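Local coordinates for DUF1881 domain-containing protein (PDB 5Z6D) that is of unknown function but is abundant in perithecia and pairs a βγ-crystallin domain with an Ig-like domain at an interface that renders the calcium site inoperative, at residues K16-S21 with S43-A48; Y25-D30 with F83-D88; I93-K98 with V120-N125; G140-T145 with S162-W167; N171-V176 with S188-K193. The protein carries 1 engineered substitution. All coordinates share one frame; numbering follows the deposited sequence.

Interaction 1 of 5, residues K16-S21 with S43-A48; sequences KNFEGS and SVAVGA
Lys16 and Ser43 are the point of closest backbone approach, their CA atoms 5.0 Å apart, where the loop 16-21 comes back against the first residue of strand 43-46. Asn17 and Phe18 both take left-handed backbone angles, after which the Phe18 amide faces Ser43. The arrangement is that of a βγ-crystallin Greek key: the hairpin loop after the first strand folds over, and its sequence fits the Tyr/Phe-x-x-x-x-Tyr/Phe-x-Gly signature, running from Tyr13 through Phe18 to Gly20. Ser43 probably corresponds to the serine that fastens this folded hairpin in βγ-crystallins.

Its OG accepts a hydrogen bond from Phe18 N at 3.0 Å, moderately bent with 147° at the hydrogen. The same OG bonds Lys15 O, so one hydroxyl ties two backbone groups of the turn to the strand. With chi1 at 55°, OG sits between the backbone N and carbonyl carbon of Ser43, which points it at the Phe18 amide. The Ser43 backbone meanwhile pairs with Tyr13 in the same sheet.

Beyond the hydroxyl the Phe18 ring reaches along the strand. It lies beside its own backbone N, and runs past Ser43 to the next two residues. Lys16 turns from the strand, its NZ in a salt bridge with Asp73. Phe18 CD1 makes an apolar contact with Ala45 CB at 4.2 Å, and Val44 O lies at the ring edge, near its plane, 3.4 Å from Phe18 CE1.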
# COMPACT_ATOMS: atom_id res chain seq x y z
N LYS A 16 -11.10 -18.50 14.11
CA LYS A 16 -11.19 -18.74 12.68
C LYS A 16 -12.62 -19.10 12.28
O LYS A 16 -13.44 -19.41 13.14
CB LYS A 16 -10.22 -19.85 12.25
CG LYS A 16 -8.75 -19.51 12.45
CD LYS A 16 -7.86 -20.67 12.08
CE LYS A 16 -6.39 -20.27 12.18
NZ LYS A 16 -5.47 -21.34 11.74
N ASN A 17 -12.90 -19.04 10.98
CA ASN A 17 -14.21 -19.40 10.43
C ASN A 17 -15.40 -18.68 11.06
O ASN A 17 -16.49 -19.27 11.20
CB ASN A 17 -14.40 -20.92 10.54
CG ASN A 17 -15.40 -21.45 9.53
OD1 ASN A 17 -15.51 -20.93 8.42
ND2 ASN A 17 -16.15 -22.48 9.91
N PHE A 18 -15.19 -17.42 11.44
CA PHE A 18 -16.26 -16.50 11.83
C PHE A 18 -17.01 -16.92 13.09
O PHE A 18 -18.21 -16.66 13.23
CB PHE A 18 -17.25 -16.33 10.67
CG PHE A 18 -16.60 -16.25 9.32
CD1 PHE A 18 -15.90 -15.12 8.94
CD2 PHE A 18 -16.67 -17.31 8.42
CE1 PHE A 18 -15.30 -15.03 7.70
CE2 PHE A 18 -16.06 -17.24 7.18
CZ PHE A 18 -15.36 -16.08 6.81
N GLU A 19 -16.31 -17.57 14.02
CA GLU A 19 -16.98 -18.04 15.22
C GLU A 19 -16.66 -17.12 16.40
O GLU A 19 -15.63 -16.44 16.41
CB GLU A 19 -16.59 -19.49 15.52
CG GLU A 19 -16.71 -20.45 14.32
CD GLU A 19 -18.15 -20.83 13.94
OE1 GLU A 19 -19.09 -20.12 14.35
OE2 GLU A 19 -18.34 -21.85 13.23
N GLY A 20 -17.56 -17.08 17.38
CA GLY A 20 -17.47 -16.09 18.44
C GLY A 20 -18.28 -14.85 18.11
O GLY A 20 -18.89 -14.76 17.04
N SER A 21 -18.29 -13.88 19.02
CA SER A 21 -19.15 -12.70 18.90
C SER A 21 -18.71 -11.73 17.80
O SER A 21 -19.53 -11.22 17.04
CB SER A 21 -19.24 -11.97 20.24
OG SER A 21 -20.21 -10.94 20.20
N SER A 43 -10.34 -14.17 11.98
CA SER A 43 -11.08 -14.19 10.71
C SER A 43 -11.82 -12.89 10.51
O SER A 43 -11.92 -12.09 11.43
CB SER A 43 -12.04 -15.40 10.64
OG SER A 43 -12.94 -15.43 11.74
N VAL A 44 -12.32 -12.65 9.30
CA VAL A 44 -13.01 -11.39 9.05
C VAL A 44 -14.11 -11.55 7.99
O VAL A 44 -13.87 -12.06 6.89
CB VAL A 44 -12.02 -10.27 8.62
CG1 VAL A 44 -11.24 -10.65 7.35
CG2 VAL A 44 -12.75 -8.92 8.45
N ALA A 45 -15.32 -11.13 8.36
CA ALA A 45 -16.43 -11.05 7.42
C ALA A 45 -16.47 -9.67 6.82
O ALA A 45 -16.43 -8.67 7.55
CB ALA A 45 -17.74 -11.39 8.11
N VAL A 46 -16.58 -9.60 5.50
CA VAL A 46 -16.53 -8.32 4.82
C VAL A 46 -17.84 -8.04 4.12
O VAL A 46 -18.31 -8.83 3.31
CB VAL A 46 -15.40 -8.27 3.80
CG1 VAL A 46 -15.42 -6.95 3.02
CG2 VAL A 46 -14.07 -8.47 4.51
N GLY A 47 -18.44 -6.91 4.46
CA GLY A 47 -19.68 -6.49 3.84
C GLY A 47 -19.51 -6.32 2.35
O GLY A 47 -18.40 -6.10 1.84
N ALA A 48 -20.62 -6.42 1.63
CA ALA A 48 -20.62 -6.41 0.17
C ALA A 48 -20.09 -5.11 -0.46
O ALA A 48 -19.66 -5.10 -1.61
CB ALA A 48 -22.02 -6.70 -0.34

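Interaction 2 of 5, residues Y25-D30 with F83-D88; sequences YAVGQD and FRVVDD
Asp30 OD2 is gripped by two nitrogens of one guanidinium: Arg84 NE and Arg84 NH2 each donate to it at 3.1 Å, side-on and within the guanidinium plane. NE reaches the anti side of the oxygen, 27° out of the carboxylate plane, while NH2 comes nearly along the C-O axis. The other oxygen, OD1, has its own salt bridge to Arg82, so two arginines hold the carboxylate.

The pair sits where the chain passes from one sheet of the βγ-crystallin Greek-key sandwich to the other: strand 23-26 ends in a type II turn from Ala26 to Gln29, and strand 30-32 then joins strand 82-87 at its edge. Two backbone bonds lead into this pairing, Gly28 N to Val85 O at 2.8 Å and Val85 N to Gln29 O at 2.9 Å; Asp30 and Arg84 follow as an antiparallel non-hydrogen-bonded pair. Inside the turn, Gln29 OE1 accepts from Ala26 N.

Between the sheets, Val85 places its CB against Ala26 O and its CG2 3.9 Å from Tyr25 CB. A T-shaped stack completes the seam. Phe83, with chi1 at 67°, sends its ring to Tyr25 with planes at 89°, Tyr25 OH being bonded to Tyr41. Phe83 CZ stands 3.8 Å above the Tyr25 ring plane, over its centre.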
# COMPACT_ATOMS: atom_id res chain seq x y z
N TYR A 25 -16.73 -3.13 12.65
CA TYR A 25 -16.10 -1.87 12.24
C TYR A 25 -16.77 -1.29 10.98
O TYR A 25 -17.19 -2.02 10.09
CB TYR A 25 -14.60 -2.08 12.00
CG TYR A 25 -13.82 -2.50 13.24
CD1 TYR A 25 -13.19 -1.56 14.04
CD2 TYR A 25 -13.69 -3.84 13.58
CE1 TYR A 25 -12.46 -1.94 15.16
CE2 TYR A 25 -12.97 -4.24 14.69
CZ TYR A 25 -12.37 -3.29 15.49
OH TYR A 25 -11.65 -3.68 16.59
N ALA A 26 -16.86 0.04 10.90
CA ALA A 26 -17.55 0.69 9.80
C ALA A 26 -16.61 1.34 8.80
O ALA A 26 -15.47 1.66 9.14
CB ALA A 26 -18.53 1.74 10.34
N VAL A 27 -17.09 1.56 7.58
CA VAL A 27 -16.34 2.30 6.58
C VAL A 27 -15.94 3.65 7.15
O VAL A 27 -16.76 4.34 7.79
CB VAL A 27 -17.15 2.48 5.30
CG1 VAL A 27 -16.51 3.51 4.40
CG2 VAL A 27 -17.26 1.13 4.58
N GLY A 28 -14.68 4.02 6.95
CA GLY A 28 -14.14 5.22 7.57
C GLY A 28 -13.29 4.99 8.81
O GLY A 28 -12.57 5.89 9.26
N GLN A 29 -13.39 3.82 9.43
CA GLN A 29 -12.59 3.55 10.61
C GLN A 29 -11.18 3.14 10.26
O GLN A 29 -10.95 2.31 9.37
CB GLN A 29 -13.22 2.46 11.49
CG GLN A 29 -14.39 2.97 12.33
CD GLN A 29 -14.80 1.97 13.39
OE1 GLN A 29 -15.82 1.28 13.25
NE2 GLN A 29 -14.01 1.86 14.44
N ASP A 30 -10.26 3.74 10.98
CA ASP A 30 -8.84 3.48 10.86
C ASP A 30 -8.38 3.04 12.23
O ASP A 30 -8.52 3.78 13.20
CB ASP A 30 -8.12 4.74 10.38
CG ASP A 30 -6.65 4.52 10.08
OD1 ASP A 30 -5.93 3.95 10.92
OD2 ASP A 30 -6.21 4.93 8.98
N PHE A 83 -5.35 -1.15 10.17
CA PHE A 83 -6.23 -1.35 9.03
C PHE A 83 -7.19 -0.19 8.86
O PHE A 83 -7.45 0.55 9.79
CB PHE A 83 -7.00 -2.68 9.12
CG PHE A 83 -8.02 -2.76 10.25
CD1 PHE A 83 -9.31 -2.27 10.09
CD2 PHE A 83 -7.68 -3.37 11.46
CE1 PHE A 83 -10.25 -2.37 11.11
CE2 PHE A 83 -8.63 -3.48 12.49
CZ PHE A 83 -9.90 -2.98 12.31
N ARG A 84 -7.70 -0.05 7.64
CA ARG A 84 -8.72 0.93 7.36
C ARG A 84 -9.85 0.21 6.65
O ARG A 84 -9.62 -0.60 5.75
CB ARG A 84 -8.19 2.10 6.51
CG ARG A 84 -9.22 3.20 6.31
CD ARG A 84 -8.65 4.40 5.55
NE ARG A 84 -7.48 4.99 6.20
CZ ARG A 84 -6.79 6.01 5.69
NH1 ARG A 84 -7.16 6.54 4.53
NH2 ARG A 84 -5.74 6.50 6.33
N VAL A 85 -11.07 0.47 7.09
CA VAL A 85 -12.24 -0.04 6.40
C VAL A 85 -12.68 1.02 5.40
O VAL A 85 -12.96 2.17 5.77
CB VAL A 85 -13.40 -0.35 7.37
CG1 VAL A 85 -14.54 -1.01 6.61
CG2 VAL A 85 -12.91 -1.21 8.55
N VAL A 86 -12.69 0.63 4.13
CA VAL A 86 -12.97 1.56 3.03
C VAL A 86 -14.09 1.04 2.12
O VAL A 86 -14.49 -0.13 2.20
CB VAL A 86 -11.70 1.81 2.17
CG1 VAL A 86 -10.58 2.43 3.02
CG2 VAL A 86 -11.24 0.51 1.50
N ASP A 87 -14.61 1.92 1.27
CA ASP A 87 -15.57 1.50 0.26
C ASP A 87 -14.95 0.47 -0.68
O ASP A 87 -13.73 0.44 -0.85
CB ASP A 87 -16.08 2.70 -0.54
CG ASP A 87 -16.85 3.69 0.31
OD1 ASP A 87 -17.98 3.35 0.73
OD2 ASP A 87 -16.34 4.80 0.56
N ASP A 88 -15.77 -0.38 -1.27
CA ASP A 88 -15.27 -1.43 -2.15
C ASP A 88 -14.45 -0.91 -3.34
O ASP A 88 -13.57 -1.61 -3.84
CB ASP A 88 -16.44 -2.29 -2.66
CG ASP A 88 -17.52 -1.47 -3.33
OD1 ASP A 88 -17.20 -0.56 -4.12
OD2 ASP A 88 -18.71 -1.73 -3.06

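Interaction 3 of 5, residues I93-K98 with V120-N125; sequences ISFLFK and VMLYSN. Engineered in segment 120-125: Met121 (natural residue Thr).
This is a sheet-to-sheet contact: Phe95 and Phe97, on strand 91-99 of the mixed sheet, pack against Leu122 and Ser124, which lie on or just past strand 120-123 at the edge of the five-stranded sheet. The two strand segments run in roughly the same direction, 37° apart, and approach to 6.6 Å, beyond backbone pairing except where the second one ends. Leu122 reaches in with both ends of its side chain. Its CD1 lies 3.5 Å from Phe95 CB, near the plane of the Phe95 ring at the edge, and its CB lies 3.9 Å from Phe97 CB.

Phe97 is buried in the Ig-like β-sandwich. Its CG is anti to the backbone N (chi1 -175°), which carries the ring toward strand 108-112, where it also meets Tyr108 and Leu110. On the way it passes Ser124 obliquely, Phe97 CE2 standing 3.8 Å from Ser124 CB.

At the strand end the backbones join. Asn125 N donates to Phe97 O at 3.1 Å, with Ser124 CA adding a CA-H...O contact to the same oxygen. A water bridges the other backbone group of Phe97 to Tyr123, accepting from Phe97 N and donating to Tyr123 O. Asn125 turns left-handed, and its OD1 settles 3.3 Å from Lys98 CA while accepting from Asp99 N. Lys98 bends at chi2 past that oxygen, and its NZ bonds Gly127 O.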
# COMPACT_ATOMS: atom_id res chain seq x y z
N ILE A 93 -3.04 2.08 -3.31
CA ILE A 93 -1.97 2.43 -4.22
C ILE A 93 -0.70 1.76 -3.73
O ILE A 93 -0.29 1.97 -2.57
CB ILE A 93 -1.74 3.96 -4.30
CG1 ILE A 93 -3.04 4.70 -4.60
CG2 ILE A 93 -0.70 4.29 -5.38
CD1 ILE A 93 -2.89 6.23 -4.54
N SER A 94 -0.08 0.98 -4.62
CA SER A 94 1.11 0.21 -4.28
C SER A 94 2.21 0.30 -5.33
O SER A 94 1.94 0.39 -6.53
CB SER A 94 0.74 -1.25 -4.04
OG SER A 94 0.22 -1.85 -5.22
N PHE A 95 3.46 0.31 -4.86
CA PHE A 95 4.66 0.35 -5.70
C PHE A 95 5.53 -0.89 -5.51
O PHE A 95 5.64 -1.40 -4.38
CB PHE A 95 5.55 1.54 -5.34
CG PHE A 95 5.11 2.87 -5.88
CD1 PHE A 95 4.10 2.99 -6.81
CD2 PHE A 95 5.80 4.01 -5.48
CE1 PHE A 95 3.74 4.23 -7.29
CE2 PHE A 95 5.45 5.26 -5.95
CZ PHE A 95 4.43 5.38 -6.86
N LEU A 96 6.20 -1.32 -6.58
CA LEU A 96 7.31 -2.27 -6.48
C LEU A 96 8.53 -1.64 -7.16
O LEU A 96 8.44 -1.21 -8.32
CB LEU A 96 6.94 -3.61 -7.12
CG LEU A 96 7.93 -4.77 -6.93
CD1 LEU A 96 8.00 -5.17 -5.48
CD2 LEU A 96 7.53 -5.95 -7.80
N PHE A 97 9.66 -1.59 -6.45
CA PHE A 97 10.83 -0.85 -6.92
C PHE A 97 11.87 -1.77 -7.55
O PHE A 97 12.39 -2.68 -6.89
CB PHE A 97 11.45 -0.07 -5.76
CG PHE A 97 12.61 0.82 -6.16
CD1 PHE A 97 12.58 1.55 -7.33
CD2 PHE A 97 13.72 0.95 -5.32
CE1 PHE A 97 13.65 2.39 -7.69
CE2 PHE A 97 14.80 1.79 -5.68
CZ PHE A 97 14.75 2.52 -6.86
N LYS A 98 12.16 -1.52 -8.82
CA LYS A 98 13.12 -2.31 -9.59
C LYS A 98 14.26 -1.45 -10.06
O LYS A 98 14.16 -0.21 -10.09
CB LYS A 98 12.45 -2.99 -10.79
CG LYS A 98 11.35 -3.99 -10.42
CD LYS A 98 11.86 -5.06 -9.48
CE LYS A 98 10.80 -6.13 -9.21
NZ LYS A 98 11.22 -7.03 -8.09
N VAL A 120 7.22 4.93 3.53
CA VAL A 120 7.60 3.61 3.05
C VAL A 120 9.00 3.69 2.45
O VAL A 120 9.32 4.63 1.73
CB VAL A 120 6.61 3.10 1.99
CG1 VAL A 120 7.06 1.79 1.40
CG2 VAL A 120 5.23 2.92 2.63
N MET A 121 9.83 2.71 2.78
CA MET A 121 11.14 2.55 2.20
C MET A 121 11.16 1.29 1.36
O MET A 121 11.10 0.19 1.90
CB MET A 121 12.20 2.48 3.30
CG MET A 121 12.69 3.83 3.75
SD MET A 121 13.88 4.44 2.55
CE MET A 121 15.36 3.61 3.10
N LEU A 122 11.20 1.45 0.04
CA LEU A 122 11.26 0.31 -0.87
C LEU A 122 12.69 0.09 -1.32
O LEU A 122 13.40 1.05 -1.58
CB LEU A 122 10.38 0.55 -2.09
CG LEU A 122 8.90 0.79 -1.79
CD1 LEU A 122 8.14 1.01 -3.07
CD2 LEU A 122 8.35 -0.40 -1.03
N TYR A 123 13.11 -1.16 -1.40
CA TYR A 123 14.45 -1.47 -1.88
C TYR A 123 14.41 -2.14 -3.23
O TYR A 123 13.46 -2.89 -3.55
CB TYR A 123 15.20 -2.33 -0.85
CG TYR A 123 15.42 -1.58 0.43
CD1 TYR A 123 16.55 -0.79 0.60
CD2 TYR A 123 14.49 -1.62 1.45
CE1 TYR A 123 16.75 -0.06 1.77
CE2 TYR A 123 14.67 -0.92 2.62
CZ TYR A 123 15.80 -0.14 2.78
OH TYR A 123 15.98 0.56 3.95
N SER A 124 15.43 -1.88 -4.04
CA SER A 124 15.41 -2.33 -5.42
C SER A 124 15.64 -3.84 -5.53
O SER A 124 16.49 -4.42 -4.83
CB SER A 124 16.47 -1.57 -6.24
OG SER A 124 17.76 -1.65 -5.67
N ASN A 125 14.89 -4.46 -6.43
CA ASN A 125 15.08 -5.87 -6.75
C ASN A 125 15.12 -6.73 -5.49
O ASN A 125 15.99 -7.59 -5.33
CB ASN A 125 16.36 -6.06 -7.56
CG ASN A 125 16.36 -5.28 -8.87
OD1 ASN A 125 15.31 -4.81 -9.32
ND2 ASN A 125 17.53 -5.14 -9.48
O HOH W 1 10.53 -2.85 -3.91

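Interaction 4 of 5, residues G140-T145 with S162-W167; sequences GPPVTT and SVYFEW
A chi1 of -72° sets Thr144 OG1 beside its backbone N, and a chi1 of -177° places the Tyr164 ring beside its own carbonyl carbon, leaning toward Pro142, so that the hydroxyl meets the ring edge in plane, Thr144 OG1 to Tyr164 CD1 at 3.2 Å. These two residues are a non-hydrogen-bonded pair in the antiparallel hairpin of strands 143-151 and 157-168, within the five-stranded sheet of the Ig-like sandwich. On either side of them, the Val143-Phe165 and Thr145-Val163 pairs each exchange two backbone bonds, of which Phe165 N to Val143 O is the shortest at 2.8 Å.

The two faces of the hairpin differ. Thr144 and Tyr164 share one with Pro142, which lies alongside the phenol ring, Pro142 CB being 3.6 Å from Tyr164 CZ. Val143, Thr145, Val163 and Phe165 occupy the other; there Phe165 packs on Ile93 and Met136 of the opposing sheet, and Thr145 CB touches Val163 CG1 at 4.0 Å.

On the N-terminal side of Pro142 the backbones part. A water takes over the pairing, accepting from Trp167 N at 2.8 Å and donating to Gly140 O at 2.9 Å.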
# COMPACT_ATOMS: atom_id res chain seq x y z
N GLY A 140 -11.36 10.39 -5.84
CA GLY A 140 -10.76 11.07 -4.71
C GLY A 140 -9.96 12.29 -5.13
O GLY A 140 -9.70 12.49 -6.31
N PRO A 141 -9.56 13.11 -4.15
CA PRO A 141 -8.71 14.25 -4.48
C PRO A 141 -7.33 13.77 -4.93
O PRO A 141 -6.89 12.70 -4.50
CB PRO A 141 -8.64 15.03 -3.17
CG PRO A 141 -8.88 14.01 -2.11
CD PRO A 141 -9.84 13.02 -2.71
N PRO A 142 -6.65 14.54 -5.80
CA PRO A 142 -5.30 14.20 -6.24
C PRO A 142 -4.32 14.39 -5.11
O PRO A 142 -4.62 15.12 -4.17
CB PRO A 142 -5.03 15.19 -7.37
CG PRO A 142 -5.86 16.37 -7.00
CD PRO A 142 -7.12 15.81 -6.36
N VAL A 143 -3.17 13.73 -5.18
CA VAL A 143 -2.23 13.72 -4.07
C VAL A 143 -0.82 13.86 -4.60
O VAL A 143 -0.49 13.27 -5.61
CB VAL A 143 -2.36 12.40 -3.25
CG1 VAL A 143 -1.18 12.23 -2.30
CG2 VAL A 143 -3.67 12.39 -2.49
N THR A 144 0.00 14.69 -3.95
CA THR A 144 1.43 14.72 -4.25
C THR A 144 2.19 14.16 -3.07
O THR A 144 1.94 14.54 -1.92
CB THR A 144 1.93 16.14 -4.54
OG1 THR A 144 1.44 16.57 -5.81
CG2 THR A 144 3.46 16.15 -4.59
N THR A 145 3.12 13.24 -3.35
CA THR A 145 3.89 12.57 -2.31
C THR A 145 5.37 12.66 -2.62
O THR A 145 5.80 12.36 -3.73
CB THR A 145 3.46 11.09 -2.17
OG1 THR A 145 2.07 11.03 -1.82
CG2 THR A 145 4.27 10.41 -1.09
N SER A 162 8.95 14.21 -6.49
CA SER A 162 7.65 13.80 -5.99
C SER A 162 6.88 13.05 -7.06
O SER A 162 7.24 13.06 -8.24
CB SER A 162 6.85 15.01 -5.51
OG SER A 162 6.66 15.93 -6.56
N VAL A 163 5.82 12.37 -6.61
CA VAL A 163 4.91 11.68 -7.50
C VAL A 163 3.53 12.30 -7.30
O VAL A 163 3.18 12.70 -6.18
CB VAL A 163 4.88 10.15 -7.23
CG1 VAL A 163 4.39 9.84 -5.81
CG2 VAL A 163 4.04 9.43 -8.28
N TYR A 164 2.77 12.39 -8.38
CA TYR A 164 1.44 12.96 -8.36
C TYR A 164 0.45 11.87 -8.75
O TYR A 164 0.56 11.30 -9.83
CB TYR A 164 1.37 14.16 -9.31
CG TYR A 164 0.05 14.92 -9.35
CD1 TYR A 164 -0.33 15.76 -8.32
CD2 TYR A 164 -0.79 14.81 -10.45
CE1 TYR A 164 -1.52 16.47 -8.37
CE2 TYR A 164 -1.99 15.50 -10.50
CZ TYR A 164 -2.35 16.33 -9.46
OH TYR A 164 -3.54 17.02 -9.52
N PHE A 165 -0.46 11.54 -7.85
CA PHE A 165 -1.53 10.58 -8.11
C PHE A 165 -2.83 11.29 -8.41
O PHE A 165 -3.20 12.25 -7.72
CB PHE A 165 -1.76 9.66 -6.91
CG PHE A 165 -0.56 8.86 -6.51
CD1 PHE A 165 -0.05 7.89 -7.35
CD2 PHE A 165 0.03 9.06 -5.28
CE1 PHE A 165 1.05 7.13 -6.97
CE2 PHE A 165 1.12 8.30 -4.88
CZ PHE A 165 1.63 7.33 -5.72
N GLU A 166 -3.56 10.82 -9.41
CA GLU A 166 -4.87 11.39 -9.65
C GLU A 166 -5.84 10.30 -10.06
O GLU A 166 -5.43 9.29 -10.62
CB GLU A 166 -4.81 12.50 -10.72
CG GLU A 166 -4.51 12.02 -12.12
CD GLU A 166 -4.54 13.16 -13.14
OE1 GLU A 166 -4.64 14.33 -12.72
OE2 GLU A 166 -4.47 12.88 -14.35
N TRP A 167 -7.11 10.49 -9.76
CA TRP A 167 -8.11 9.53 -10.19
C TRP A 167 -8.45 9.73 -11.66
O TRP A 167 -8.71 10.85 -12.11
CB TRP A 167 -9.39 9.64 -9.36
CG TRP A 167 -10.32 8.52 -9.64
CD1 TRP A 167 -11.36 8.51 -10.53
CD2 TRP A 167 -10.28 7.21 -9.07
NE1 TRP A 167 -11.98 7.28 -10.53
CE2 TRP A 167 -11.34 6.46 -9.64
CE3 TRP A 167 -9.47 6.59 -8.11
CZ2 TRP A 167 -11.59 5.14 -9.29
CZ3 TRP A 167 -9.72 5.28 -7.76
CH2 TRP A 167 -10.78 4.56 -8.35
O HOH W 2 -7.61 12.81 -8.33

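Interaction 5 of 5, residues N171-V176 with S188-K193; sequences NGEVDV and SKRTGK
Charge dominates where Arg190 meets Glu173 and Asp175, a three-residue salt-bridge network. The two acids use different sides of the guanidinium. Asp175 OD1 comes to its edge, 2.7 Å from Arg190 NH2, with the carboxylate turned 54° from the guanidinium. Glu173 instead lies over a face: its carboxylate stacks nearly flat, planes 17° apart, with Glu173 OE1 3.4 Å above the centre of the Arg190 group. No N-H points at that oxygen, so the attraction is one of charge alone. Asp175 OD2 has a further bond to Asn168.

Hydrogen bonds fix the guanidinium in this slot. Arg190 NH2 also donates to Val174 O at 2.7 Å, and Arg190 NH1 to Gly192 O at 2.9 Å, the latter fastening the arginine to its own segment. A bend at chi3 (-60°) turns the group to those carbonyls. One backbone bond spans the gap, Val174 N to Lys193 O at 3.1 Å.

In the Ig-like sandwich, strands 173-177 and 186-190 are edge strands of different sheets, and their short segments run antiparallel 8.7 Å apart; Arg190 and Lys193 bridge that edge. Gly172 and Glu173 form a G1 beta bulge opposite Asn168 at the start of strand 173-177.

Van der Waals contacts are few. The Lys193 chain crosses Glu173 at about a right angle, its CD 3.5 Å from Glu173 CG. Farther along, Val176 CG1 rests against Ser188 OG, which is bonded to Glu178.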
# COMPACT_ATOMS: atom_id res chain seq x y z
N ASN A 171 -11.23 5.47 -16.83
CA ASN A 171 -10.84 4.08 -16.62
C ASN A 171 -11.19 3.56 -15.23
O ASN A 171 -11.09 2.36 -14.98
CB ASN A 171 -9.34 3.92 -16.87
CG ASN A 171 -8.90 4.50 -18.20
OD1 ASN A 171 -9.64 4.46 -19.18
ND2 ASN A 171 -7.69 5.04 -18.23
N GLY A 172 -11.58 4.46 -14.34
CA GLY A 172 -11.85 4.11 -12.96
C GLY A 172 -10.58 3.61 -12.29
O GLY A 172 -10.60 2.62 -11.56
N GLU A 173 -9.48 4.30 -12.55
CA GLU A 173 -8.17 3.83 -12.07
C GLU A 173 -7.43 4.92 -11.33
O GLU A 173 -7.84 6.07 -11.36
CB GLU A 173 -7.30 3.34 -13.23
CG GLU A 173 -7.62 1.94 -13.73
CD GLU A 173 -6.74 1.54 -14.90
OE1 GLU A 173 -6.25 2.44 -15.62
OE2 GLU A 173 -6.53 0.32 -15.09
N VAL A 174 -6.34 4.57 -10.66
CA VAL A 174 -5.40 5.59 -10.19
C VAL A 174 -4.31 5.76 -11.24
O VAL A 174 -3.80 4.79 -11.79
CB VAL A 174 -4.76 5.20 -8.84
CG1 VAL A 174 -3.65 6.18 -8.44
CG2 VAL A 174 -5.83 5.13 -7.75
N ASP A 175 -3.97 7.02 -11.53
CA ASP A 175 -2.89 7.32 -12.46
C ASP A 175 -1.71 7.97 -11.75
O ASP A 175 -1.89 8.84 -10.89
CB ASP A 175 -3.36 8.27 -13.56
CG ASP A 175 -4.23 7.59 -14.59
OD1 ASP A 175 -4.58 6.41 -14.39
OD2 ASP A 175 -4.58 8.26 -15.58
N VAL A 176 -0.52 7.52 -12.11
CA VAL A 176 0.70 8.24 -11.79
C VAL A 176 0.94 9.25 -12.90
O VAL A 176 1.03 8.88 -14.07
CB VAL A 176 1.91 7.30 -11.65
CG1 VAL A 176 3.20 8.10 -11.64
CG2 VAL A 176 1.78 6.45 -10.39
N SER A 188 7.64 4.60 -14.44
CA SER A 188 6.57 3.81 -13.85
C SER A 188 5.86 3.01 -14.93
O SER A 188 5.73 3.46 -16.07
CB SER A 188 5.57 4.69 -13.09
OG SER A 188 4.80 5.48 -13.96
N LYS A 189 5.44 1.80 -14.56
CA LYS A 189 4.71 0.91 -15.44
C LYS A 189 3.51 0.39 -14.68
O LYS A 189 3.66 -0.17 -13.59
CB LYS A 189 5.58 -0.25 -15.91
CG LYS A 189 4.86 -1.26 -16.77
CD LYS A 189 5.57 -2.61 -16.75
CE LYS A 189 5.02 -3.53 -17.84
NZ LYS A 189 3.53 -3.47 -17.94
N ARG A 190 2.31 0.58 -15.22
CA ARG A 190 1.11 0.10 -14.55
C ARG A 190 1.10 -1.42 -14.49
O ARG A 190 1.38 -2.09 -15.49
CB ARG A 190 -0.15 0.62 -15.25
CG ARG A 190 -1.45 0.06 -14.67
CD ARG A 190 -2.68 0.58 -15.39
NE ARG A 190 -2.78 2.03 -15.32
CZ ARG A 190 -3.19 2.70 -14.25
NH1 ARG A 190 -3.56 2.04 -13.15
NH2 ARG A 190 -3.23 4.03 -14.27
N THR A 191 0.78 -1.98 -13.32
CA THR A 191 0.67 -3.43 -13.17
C THR A 191 -0.70 -3.82 -12.63
O THR A 191 -0.96 -5.00 -12.38
CB THR A 191 1.77 -4.01 -12.26
OG1 THR A 191 1.72 -3.39 -10.97
CG2 THR A 191 3.15 -3.77 -12.87
N GLY A 192 -1.57 -2.83 -12.44
CA GLY A 192 -2.92 -3.06 -11.96
C GLY A 192 -3.71 -1.76 -11.87
O GLY A 192 -3.21 -0.70 -12.24
N LYS A 193 -4.94 -1.83 -11.38
CA LYS A 193 -5.78 -0.64 -11.31
C LYS A 193 -5.12 0.48 -10.50
O LYS A 193 -5.34 1.67 -10.74
CB LYS A 193 -7.14 -0.99 -10.73
CG LYS A 193 -7.97 -1.93 -11.61
CD LYS A 193 -8.85 -1.15 -12.58
CE LYS A 193 -9.56 -2.07 -13.56
NZ LYS A 193 -10.44 -3.05 -12.86

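In the fold
The contacts fall into two domains. Interactions 1 and 2 belong to the βγ-crystallin part, with centres 15 Å apart, and touch through Ala48 and Asp88; their segments alternate along the chain. Interactions 3, 4 and 5 belong to the Ig-like part and touch one another: Phe165 of interaction 4 packs on Ile93 and Phe95 of interaction 3, and on Val176 of interaction 5, whose Asp175 N lies 2.9 Å from Glu166 O, a probable sheet bond. Interactions 2 and 3 have nearest atoms about 10 Å apart. The calcium-site residue Gln56 has its side chain about 11 Å from those of both Phe83 and Leu122, consistent with a place near the domain interface; that of Ser81 is about 8 Å from Phe83's, and no calcium is bound here.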